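Local structure of coenzyme A transferase (Yersinia pestis, 3QLI) at residues A[179-184]-A[204-209]; A[291-296]-A[310-315]; A[20-25]-A[194-199]. The protein probably transfers coenzyme A between acyl-CoA thioesters and free carboxylic acids such as acetate. All coordinates share one frame; numbering follows the deposited sequence.

Contact 1. Residues A[179-184]-A[204-209]; sequences EVNRYM and ENHVPL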
loop_
_atom_site.group_PDB
_atom_site.type_symbol
_atom_site.label_atom_id
_atom_site.label_comp_id
_atom_site.label_asym_id
_atom_site.label_seq_id
_atom_site.Cartn_x
_atom_site.Cartn_y
_atom_site.Cartn_z
ATOM N N GLU A 179 -25.661 12.368 21.044
ATOM C CA GLU A 179 -25.795 12.198 22.476
ATOM C C GLU A 179 -24.865 13.208 23.138
ATOM O O GLU A 179 -23.638 13.059 23.114
ATOM C CB GLU A 179 -25.424 10.768 22.866
ATOM C CG GLU A 179 -25.457 10.490 24.369
ATOM C CD GLU A 179 -25.574 9.002 24.663
ATOM O OE1 GLU A 179 -26.207 8.292 23.845
ATOM O OE2 GLU A 179 -25.044 8.539 25.701
ATOM N N VAL A 180 -25.466 14.256 23.691
ATOM C CA VAL A 180 -24.743 15.322 24.357
ATOM C C VAL A 180 -24.194 14.811 25.688
ATOM O O VAL A 180 -24.905 14.163 26.469
ATOM C CB VAL A 180 -25.666 16.551 24.592
ATOM C CG1 VAL A 180 -25.041 17.539 25.603
ATOM C CG2 VAL A 180 -25.988 17.240 23.269
ATOM N N ASN A 181 -22.925 15.095 25.937
ATOM C CA ASN A 181 -22.262 14.639 27.153
ATOM C C ASN A 181 -21.271 15.698 27.589
ATOM O O ASN A 181 -20.324 15.988 26.863
ATOM C CB ASN A 181 -21.536 13.320 26.872
ATOM C CG ASN A 181 -20.894 12.729 28.101
ATOM O OD1 ASN A 181 -20.911 13.331 29.173
ATOM N ND2 ASN A 181 -20.336 11.538 27.962
ATOM N N ARG A 182 -21.475 16.284 28.767
ATOM C CA ARG A 182 -20.590 17.365 29.206
ATOM C C ARG A 182 -19.173 16.853 29.447
ATOM O O ARG A 182 -18.224 17.637 29.528
ATOM C CB ARG A 182 -21.142 18.080 30.448
ATOM C CG ARG A 182 -21.228 17.201 31.671
ATOM C CD ARG A 182 -21.587 17.996 32.933
ATOM N NE ARG A 182 -21.222 17.235 34.125
ATOM C CZ ARG A 182 -22.064 16.472 34.818
ATOM N NH1 ARG A 182 -23.339 16.383 34.458
ATOM N NH2 ARG A 182 -21.629 15.807 35.884
ATOM N N TYR A 183 -19.020 15.534 29.545
ATOM C CA TYR A 183 -17.679 14.952 29.675
ATOM C C TYR A 183 -16.931 14.871 28.342
ATOM O O TYR A 183 -15.730 14.603 28.318
ATOM C CB TYR A 183 -17.731 13.569 30.324
ATOM C CG TYR A 183 -18.111 13.603 31.782
ATOM C CD1 TYR A 183 -17.138 13.657 32.771
ATOM C CD2 TYR A 183 -19.443 13.585 32.173
ATOM C CE1 TYR A 183 -17.478 13.689 34.113
ATOM C CE2 TYR A 183 -19.795 13.622 33.516
ATOM C CZ TYR A 183 -18.810 13.670 34.478
ATOM O OH TYR A 183 -19.157 13.708 35.812
ATOM N N MET A 184 -17.630 15.098 27.234
ATOM C CA MET A 184 -16.973 15.089 25.922
ATOM C C MET A 184 -16.314 16.447 25.681
ATOM O O MET A 184 -16.986 17.467 25.680
ATOM C CB MET A 184 -17.982 14.794 24.800
ATOM C CG MET A 184 -17.333 14.725 23.414
ATOM S SD MET A 184 -16.138 13.393 23.221
ATOM C CE MET A 184 -17.214 11.990 22.931
ATOM N N GLU A 204 -29.478 13.579 25.878
ATOM C CA GLU A 204 -28.455 14.047 26.818
ATOM C C GLU A 204 -28.146 12.946 27.813
ATOM O O GLU A 204 -29.056 12.355 28.410
ATOM C CB GLU A 204 -28.930 15.294 27.575
ATOM C CG GLU A 204 -29.162 16.509 26.680
ATOM C CD GLU A 204 -29.915 17.652 27.368
ATOM O OE1 GLU A 204 -30.691 17.402 28.319
ATOM O OE2 GLU A 204 -29.744 18.811 26.936
ATOM N N ASN A 205 -26.860 12.673 27.986
ATOM C CA ASN A 205 -26.395 11.634 28.895
ATOM C C ASN A 205 -24.991 11.967 29.364
ATOM O O ASN A 205 -24.010 11.695 28.658
ATOM C CB ASN A 205 -26.394 10.257 28.219
ATOM C CG ASN A 205 -26.105 9.132 29.199
ATOM O OD1 ASN A 205 -26.685 9.088 30.283
ATOM N ND2 ASN A 205 -25.200 8.228 28.833
ATOM N N HIS A 206 -24.895 12.551 30.556
ATOM C CA HIS A 206 -23.608 12.999 31.101
ATOM C C HIS A 206 -22.958 11.924 31.945
ATOM O O HIS A 206 -23.373 11.686 33.079
ATOM C CB HIS A 206 -23.807 14.260 31.941
ATOM C CG HIS A 206 -24.591 15.327 31.240
ATOM N ND1 HIS A 206 -24.091 16.025 30.161
ATOM C CD2 HIS A 206 -25.836 15.812 31.460
ATOM C CE1 HIS A 206 -24.996 16.894 29.743
ATOM N NE2 HIS A 206 -26.063 16.785 30.514
ATOM N N VAL A 207 -21.940 11.270 31.385
ATOM C CA VAL A 207 -21.219 10.206 32.072
ATOM C C VAL A 207 -19.773 10.252 31.617
ATOM O O VAL A 207 -19.486 10.669 30.499
ATOM C CB VAL A 207 -21.795 8.809 31.759
ATOM C CG1 VAL A 207 -23.211 8.666 32.321
ATOM C CG2 VAL A 207 -21.781 8.553 30.253
ATOM N N PRO A 208 -18.849 9.847 32.484
ATOM C CA PRO A 208 -17.450 9.939 32.060
ATOM C C PRO A 208 -17.199 9.111 30.800
ATOM O O PRO A 208 -17.853 8.090 30.583
ATOM C CB PRO A 208 -16.687 9.366 33.253
ATOM C CG PRO A 208 -17.597 9.672 34.443
ATOM C CD PRO A 208 -18.989 9.480 33.907
ATOM N N LEU A 209 -16.258 9.548 29.973
ATOM C CA LEU A 209 -15.927 8.797 28.766
ATOM C C LEU A 209 -15.230 7.489 29.125
ATOM O O LEU A 209 -14.524 7.417 30.124
ATOM C CB LEU A 209 -15.006 9.626 27.868
ATOM C CG LEU A 209 -15.536 10.969 27.361
ATOM C CD1 LEU A 209 -14.523 11.608 26.399
ATOM C CD2 LEU A 209 -16.891 10.832 26.699
HETATM O O HOH W 1 -23.042 9.921 26.915
#
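Val180 and Glu204 form the last parallel bridge between strands 175-180 and 201-204, at the margin of the six-stranded parallel sheet of the N-terminal domain. Beyond it both chains leave the sheet together, and side chains take over the pairing. The bridge itself is closed by Asn205 N, which donates to Val180 O at 2.9 Å. Asn181 then serves as the main link. Its CG lies opposite the backbone N (chi1 -176°), which carries the amide across to the backbone of Val207. Asn181 ND2 gives a bond of 2.8 Å to Val207 O, in plane with both the amide and the carbonyl. Its OD1 accepts from Val207 N and from Tyr183 N, which approach from opposite faces of the amide. The Tyr183 bond makes an Asx turn, within a type I turn from Asn181 to Met184. Arg182 N donates to His206 ND1 at 3.0 Å, at the edge of the imidazole and in its plane. Pro208 CA sits over one face of the Tyr183 ring, a CH-pi contact 4.0 Å from the centroid. On the other flank, Asn205 ND2 reaches Glu179 OE2 at 3.2 Å, and a water donates to both Glu179 OE2 and Asn205 O. The same carboxylate takes the backbone N-H groups of Ala53 and Leu54, at the start of helix 52-63. Three bonds thus hold the Asn181 amide and fix its rotation. Accepting from Arg182 N is consistent with an unprotonated ND1 on His206.

Contact 2. Residues A[291-296]-A[310-315]; sequences SVFTFA and PAIFSR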
loop_
_atom_site.group_PDB
_atom_site.type_symbol
_atom_site.label_atom_id
_atom_site.label_comp_id
_atom_site.label_asym_id
_atom_site.label_seq_id
_atom_site.Cartn_x
_atom_site.Cartn_y
_atom_site.Cartn_z
ATOM N N SER A 291 -1.124 20.291 16.849
ATOM C CA SER A 291 -0.995 18.841 16.877
ATOM C C SER A 291 -2.214 18.239 16.184
ATOM O O SER A 291 -3.353 18.502 16.578
ATOM C CB SER A 291 -0.911 18.327 18.319
ATOM O OG SER A 291 0.275 18.761 18.963
ATOM N N VAL A 292 -1.969 17.451 15.143
ATOM C CA VAL A 292 -3.051 16.872 14.332
ATOM C C VAL A 292 -3.259 15.403 14.673
ATOM O O VAL A 292 -2.277 14.655 14.843
ATOM C CB VAL A 292 -2.741 17.031 12.820
ATOM C CG1 VAL A 292 -3.674 16.184 11.972
ATOM C CG2 VAL A 292 -2.833 18.507 12.416
ATOM N N PHE A 293 -4.532 14.998 14.789
ATOM C CA PHE A 293 -4.903 13.609 15.068
ATOM C C PHE A 293 -6.277 13.338 14.450
ATOM O O PHE A 293 -6.995 14.278 14.107
ATOM C CB PHE A 293 -4.952 13.337 16.580
ATOM C CG PHE A 293 -6.124 13.998 17.284
ATOM C CD1 PHE A 293 -7.238 13.257 17.657
ATOM C CD2 PHE A 293 -6.111 15.371 17.548
ATOM C CE1 PHE A 293 -8.321 13.855 18.295
ATOM C CE2 PHE A 293 -7.190 15.987 18.188
ATOM C CZ PHE A 293 -8.297 15.230 18.563
ATOM N N THR A 294 -6.645 12.069 14.296
ATOM C CA THR A 294 -7.960 11.759 13.730
ATOM C C THR A 294 -8.954 11.162 14.739
ATOM O O THR A 294 -10.158 11.349 14.595
ATOM C CB THR A 294 -7.873 10.908 12.437
ATOM O OG1 THR A 294 -9.017 11.181 11.620
ATOM C CG2 THR A 294 -7.791 9.408 12.733
ATOM N N PHE A 295 -8.459 10.462 15.755
ATOM C CA PHE A 295 -9.285 10.153 16.927
ATOM C C PHE A 295 -8.392 9.982 18.168
ATOM O O PHE A 295 -7.173 9.780 18.049
ATOM C CB PHE A 295 -10.238 8.962 16.667
ATOM C CG PHE A 295 -9.588 7.600 16.775
ATOM C CD1 PHE A 295 -9.779 6.818 17.909
ATOM C CD2 PHE A 295 -8.803 7.097 15.744
ATOM C CE1 PHE A 295 -9.193 5.564 18.024
ATOM C CE2 PHE A 295 -8.218 5.838 15.843
ATOM C CZ PHE A 295 -8.415 5.069 16.981
ATOM N N ALA A 296 -8.993 10.104 19.351
ATOM C CA ALA A 296 -8.228 10.094 20.599
ATOM C C ALA A 296 -8.714 9.003 21.540
ATOM O O ALA A 296 -9.911 8.766 21.650
ATOM C CB ALA A 296 -8.339 11.437 21.282
ATOM N N PRO A 310 -6.245 25.324 21.934
ATOM C CA PRO A 310 -6.059 26.017 20.651
ATOM C C PRO A 310 -4.909 25.464 19.819
ATOM O O PRO A 310 -4.735 25.888 18.669
ATOM C CB PRO A 310 -5.725 27.463 21.066
ATOM C CG PRO A 310 -5.912 27.523 22.564
ATOM C CD PRO A 310 -5.799 26.139 23.077
ATOM N N ALA A 311 -4.128 24.550 20.388
ATOM C CA ALA A 311 -2.996 23.969 19.667
ATOM C C ALA A 311 -3.177 22.487 19.355
ATOM O O ALA A 311 -2.222 21.804 18.992
ATOM C CB ALA A 311 -1.684 24.200 20.422
ATOM N N ILE A 312 -4.400 21.988 19.508
ATOM C CA ILE A 312 -4.714 20.616 19.120
ATOM C C ILE A 312 -5.828 20.715 18.086
ATOM O O ILE A 312 -6.798 21.457 18.278
ATOM C CB ILE A 312 -5.121 19.742 20.344
ATOM C CG1 ILE A 312 -3.951 19.629 21.325
ATOM C CG2 ILE A 312 -5.551 18.330 19.919
ATOM C CD1 ILE A 312 -4.304 18.966 22.655
ATOM N N PHE A 313 -5.683 20.002 16.972
ATOM C CA PHE A 313 -6.609 20.194 15.857
ATOM C C PHE A 313 -6.918 18.866 15.190
ATOM O O PHE A 313 -6.075 18.327 14.486
ATOM C CB PHE A 313 -5.985 21.170 14.846
ATOM C CG PHE A 313 -6.957 21.718 13.834
ATOM C CD1 PHE A 313 -7.856 22.714 14.187
ATOM C CD2 PHE A 313 -6.935 21.281 12.524
ATOM C CE1 PHE A 313 -8.740 23.233 13.255
ATOM C CE2 PHE A 313 -7.806 21.799 11.587
ATOM C CZ PHE A 313 -8.718 22.773 11.952
ATOM N N SER A 314 -8.120 18.329 15.403
ATOM C CA SER A 314 -8.460 17.063 14.767
ATOM C C SER A 314 -8.740 17.262 13.278
ATOM O O SER A 314 -9.252 18.306 12.848
ATOM C CB SER A 314 -9.656 16.398 15.449
ATOM O OG SER A 314 -10.831 17.134 15.202
ATOM N N ARG A 315 -8.389 16.255 12.488
ATOM C CA ARG A 315 -8.713 16.269 11.066
ATOM C C ARG A 315 -9.203 14.893 10.618
ATOM O O ARG A 315 -8.930 13.885 11.275
ATOM C CB ARG A 315 -7.507 16.761 10.253
ATOM C CG ARG A 315 -7.076 18.175 10.675
ATOM C CD ARG A 315 -6.170 18.864 9.653
ATOM N NE ARG A 315 -6.842 19.069 8.377
ATOM C CZ ARG A 315 -6.386 19.851 7.401
ATOM N NH1 ARG A 315 -5.250 20.520 7.560
ATOM N NH2 ARG A 315 -7.077 19.974 6.264
HETATM O O HOH W 2 -0.086 20.885 20.429
#
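Backbone bonds join Ser291 to Ala311 and Phe313, in a short parallel strand pair made by 291-293 and 312-314. Ser291 N donates to Ala311 O, and Phe313 N donates to Ser291 O, both at 2.8 Å. Farther along, Arg315 N reaches Phe293 O at 2.9 Å. The two short strands run parallel within 26°. CA-H groups add to the pairing: Val292 CA points its hydrogen at Phe313 O, 3.4 Å away.

Side-chain polar bonds lie at both ends. Thr294 OG1 donates to Arg315 O at 2.7 Å, in the carbonyl plane. Its chi1 of -152° turns the hydroxyl across to the other chain. At the far end a water bridges Ser291 OG and Ala311 O; Asn281 also binds that hydroxyl.

Apolar contacts centre on Phe293. Its CG stands between the backbone N and the carbonyl carbon (chi1 71°), which swings the ring over the neighbouring strand. Ser314 CB lies over one ring face, a CH-pi contact 3.9 Å from the centroid. Ile312 CG2 comes obliquely to Phe293 CE2 at 3.3 Å, a close fit. Val292 CG1 meets the aliphatic Arg315 CG.

Charged and polar ends are satisfied by outside groups. The Arg315 guanidinium forms salt bridges with Asp287 and Glu190, and Asn163 binds Ser314 OG.

The Thr294 side chain is about 4 Å from that of Glu264, which is seen covalently bound to CoA in a structure of this protein. Thr294 and Phe295 both have backbone hydrogen bonds with Glu264. The hydroxyl bond to Arg315 O, just past strand 312-314, is probably part of what places Thr294 beside Glu264.

Contact 3. Residues A[20-25]-A[194-199]; sequences ALYDEK and IHISEV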
loop_
_atom_site.group_PDB
_atom_site.type_symbol
_atom_site.label_atom_id
_atom_site.label_comp_id
_atom_site.label_asym_id
_atom_site.label_seq_id
_atom_site.Cartn_x
_atom_site.Cartn_y
_atom_site.Cartn_z
ATOM N N ALA A 20 -34.673 27.172 20.517
ATOM C CA ALA A 20 -35.937 26.648 20.027
ATOM C C ALA A 20 -35.695 25.366 19.236
ATOM O O ALA A 20 -36.458 24.404 19.348
ATOM C CB ALA A 20 -36.662 27.688 19.165
ATOM N N LEU A 21 -34.633 25.349 18.437
ATOM C CA LEU A 21 -34.313 24.157 17.659
ATOM C C LEU A 21 -33.910 23.026 18.597
ATOM O O LEU A 21 -34.305 21.882 18.396
ATOM C CB LEU A 21 -33.192 24.435 16.654
ATOM C CG LEU A 21 -33.509 25.425 15.535
ATOM C CD1 LEU A 21 -32.318 25.603 14.593
ATOM C CD2 LEU A 21 -34.740 24.956 14.773
ATOM N N TYR A 22 -33.128 23.353 19.624
ATOM C CA TYR A 22 -32.657 22.347 20.571
ATOM C C TYR A 22 -33.841 21.678 21.259
ATOM O O TYR A 22 -33.881 20.454 21.423
ATOM C CB TYR A 22 -31.757 22.998 21.610
ATOM C CG TYR A 22 -30.901 22.053 22.422
ATOM C CD1 TYR A 22 -29.579 21.796 22.064
ATOM C CD2 TYR A 22 -31.398 21.436 23.565
ATOM C CE1 TYR A 22 -28.778 20.951 22.825
ATOM C CE2 TYR A 22 -30.605 20.586 24.328
ATOM C CZ TYR A 22 -29.296 20.342 23.948
ATOM O OH TYR A 22 -28.501 19.501 24.700
ATOM N N ASP A 23 -34.811 22.493 21.660
ATOM C CA ASP A 23 -35.968 21.991 22.381
ATOM C C ASP A 23 -36.843 21.124 21.482
ATOM O O ASP A 23 -37.404 20.132 21.938
ATOM C CB ASP A 23 -36.774 23.142 22.981
ATOM C CG ASP A 23 -35.967 23.952 23.979
ATOM O OD1 ASP A 23 -35.291 23.358 24.851
ATOM O OD2 ASP A 23 -36.001 25.195 23.881
ATOM N N GLU A 24 -36.953 21.492 20.210
ATOM C CA GLU A 24 -37.699 20.674 19.256
ATOM C C GLU A 24 -37.027 19.316 19.020
ATOM O O GLU A 24 -37.702 18.296 18.919
ATOM C CB GLU A 24 -37.865 21.408 17.928
ATOM C CG GLU A 24 -38.555 22.762 18.052
ATOM C CD GLU A 24 -38.555 23.534 16.743
ATOM O OE1 GLU A 24 -38.931 24.730 16.750
ATOM O OE2 GLU A 24 -38.176 22.943 15.706
ATOM N N LYS A 25 -35.697 19.310 18.944
ATOM C CA LYS A 25 -34.941 18.093 18.626
ATOM C C LYS A 25 -34.640 17.197 19.823
ATOM O O LYS A 25 -34.367 16.003 19.657
ATOM C CB LYS A 25 -33.621 18.465 17.932
ATOM C CG LYS A 25 -33.791 19.046 16.532
ATOM C CD LYS A 25 -32.527 19.779 16.102
ATOM C CE LYS A 25 -32.759 20.624 14.854
ATOM N NZ LYS A 25 -32.958 19.821 13.630
ATOM N N ILE A 194 -20.322 20.648 14.446
ATOM C CA ILE A 194 -21.517 20.455 13.625
ATOM C C ILE A 194 -22.641 21.334 14.132
ATOM O O ILE A 194 -22.968 21.287 15.318
ATOM C CB ILE A 194 -22.051 19.009 13.697
ATOM C CG1 ILE A 194 -20.912 17.987 13.738
ATOM C CG2 ILE A 194 -23.054 18.756 12.551
ATOM C CD1 ILE A 194 -20.094 17.936 12.489
ATOM N N HIS A 195 -23.249 22.108 13.244
ATOM C CA HIS A 195 -24.319 23.008 13.641
ATOM C C HIS A 195 -25.624 22.261 13.935
ATOM O O HIS A 195 -25.924 21.252 13.306
ATOM C CB HIS A 195 -24.557 24.057 12.556
ATOM C CG HIS A 195 -25.425 25.186 13.003
ATOM N ND1 HIS A 195 -26.745 25.300 12.631
ATOM C CD2 HIS A 195 -25.166 26.241 13.811
ATOM C CE1 HIS A 195 -27.259 26.390 13.174
ATOM N NE2 HIS A 195 -26.322 26.978 13.894
ATOM N N ILE A 196 -26.413 22.776 14.877
ATOM C CA ILE A 196 -27.676 22.128 15.242
ATOM C C ILE A 196 -28.613 21.947 14.034
ATOM O O ILE A 196 -29.411 21.006 13.986
ATOM C CB ILE A 196 -28.379 22.896 16.395
ATOM C CG1 ILE A 196 -29.650 22.163 16.830
ATOM C CG2 ILE A 196 -28.686 24.322 15.968
ATOM C CD1 ILE A 196 -30.205 22.633 18.151
ATOM N N SER A 197 -28.496 22.824 13.040
ATOM C CA SER A 197 -29.328 22.709 11.852
ATOM C C SER A 197 -29.023 21.435 11.063
ATOM O O SER A 197 -29.796 21.047 10.191
ATOM C CB SER A 197 -29.186 23.951 10.957
ATOM O OG SER A 197 -27.875 24.061 10.432
ATOM N N GLU A 198 -27.908 20.784 11.382
ATOM C CA GLU A 198 -27.473 19.564 10.709
ATOM C C GLU A 198 -27.729 18.315 11.547
ATOM O O GLU A 198 -27.343 17.221 11.160
ATOM C CB GLU A 198 -25.972 19.628 10.417
ATOM C CG GLU A 198 -25.645 20.040 9.010
ATOM C CD GLU A 198 -25.643 21.538 8.828
ATOM O OE1 GLU A 198 -24.689 22.182 9.315
ATOM O OE2 GLU A 198 -26.583 22.071 8.193
ATOM N N VAL A 199 -28.361 18.497 12.701
ATOM C CA VAL A 199 -28.603 17.427 13.650
ATOM C C VAL A 199 -30.097 17.092 13.612
ATOM O O VAL A 199 -30.941 17.987 13.584
ATOM C CB VAL A 199 -28.171 17.872 15.064
ATOM C CG1 VAL A 199 -28.607 16.871 16.124
ATOM C CG2 VAL A 199 -26.639 18.103 15.104
#
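One side of helix 18-25 faces the turn after strand 193-195, with backbones well apart: the nearest CA atoms, those of Tyr22 and Ile196, are 7.3 Å from each other. Residues 196-198 form a short 3-10 turn, which presents Ile196 to the helix. Ile196 CG1 is anti to its N (chi1 -176°), and the extended chain carries CD1 onto the helix surface. The methyl end meets backbone as well as side chains. Ile196 CD1 lies 3.4 Å from Tyr22 N. Ile196 CD1 also touches the CB atoms of Leu21 and Tyr22, each at 3.8 Å. Ile196 and Tyr22 run at about a right angle to each other, and CD1 comes to the phenol ring obliquely. Ile196 CG2 is close to Leu21 CD1. The polar link comes one helical turn on. Lys25 crosses Ile196 at a slant, its CD 3.8 Å from Ile196 CG1, then bends at its last torsion (chi4 -70°). The bend brings Lys25 NZ to Val199 O at 2.7 Å, almost straight on to the carbonyl oxygen. The aliphatic part of the lysine thus packs on the isoleucine while its ammonium binds the backbone. The Tyr22 hydroxyl turns to another partner, Glu204 OE2. Ile202 of strand 201-204 touches Tyr22, Lys25 and Ile196, and Phe157 of strand 156-158 touches Tyr22, Ile196 and Val199. The arrangement is an N-terminal helix covering the edge strand 201-204 of the parallel sheet and the turn that follows strand 193-195, here in the N-terminal domain of a CoA transferase.

How the contacts relate
Contacts 1 and 3 belong to one neighbourhood of the N-terminal domain, with centres about 17 Å apart. They touch through Tyr22, whose OH lies 2.7 Å from Glu204 OE2 in a probable hydrogen bond and packs on Val180 CG2. Their segments alternate along the chain: 20-25, 179-184, 194-199, 204-209. The helix at the start of the domain lies against edge strand 201-204, which comes some 175 residues later. Contact 2 follows later in the chain and touches neither. Its centre is about 20 Å from that of contact 1 and about 25 Å from that of contact 3. It lies beside Glu264 of the CoA site, whereas contacts 1 and 3 lie away from the annotated site residues.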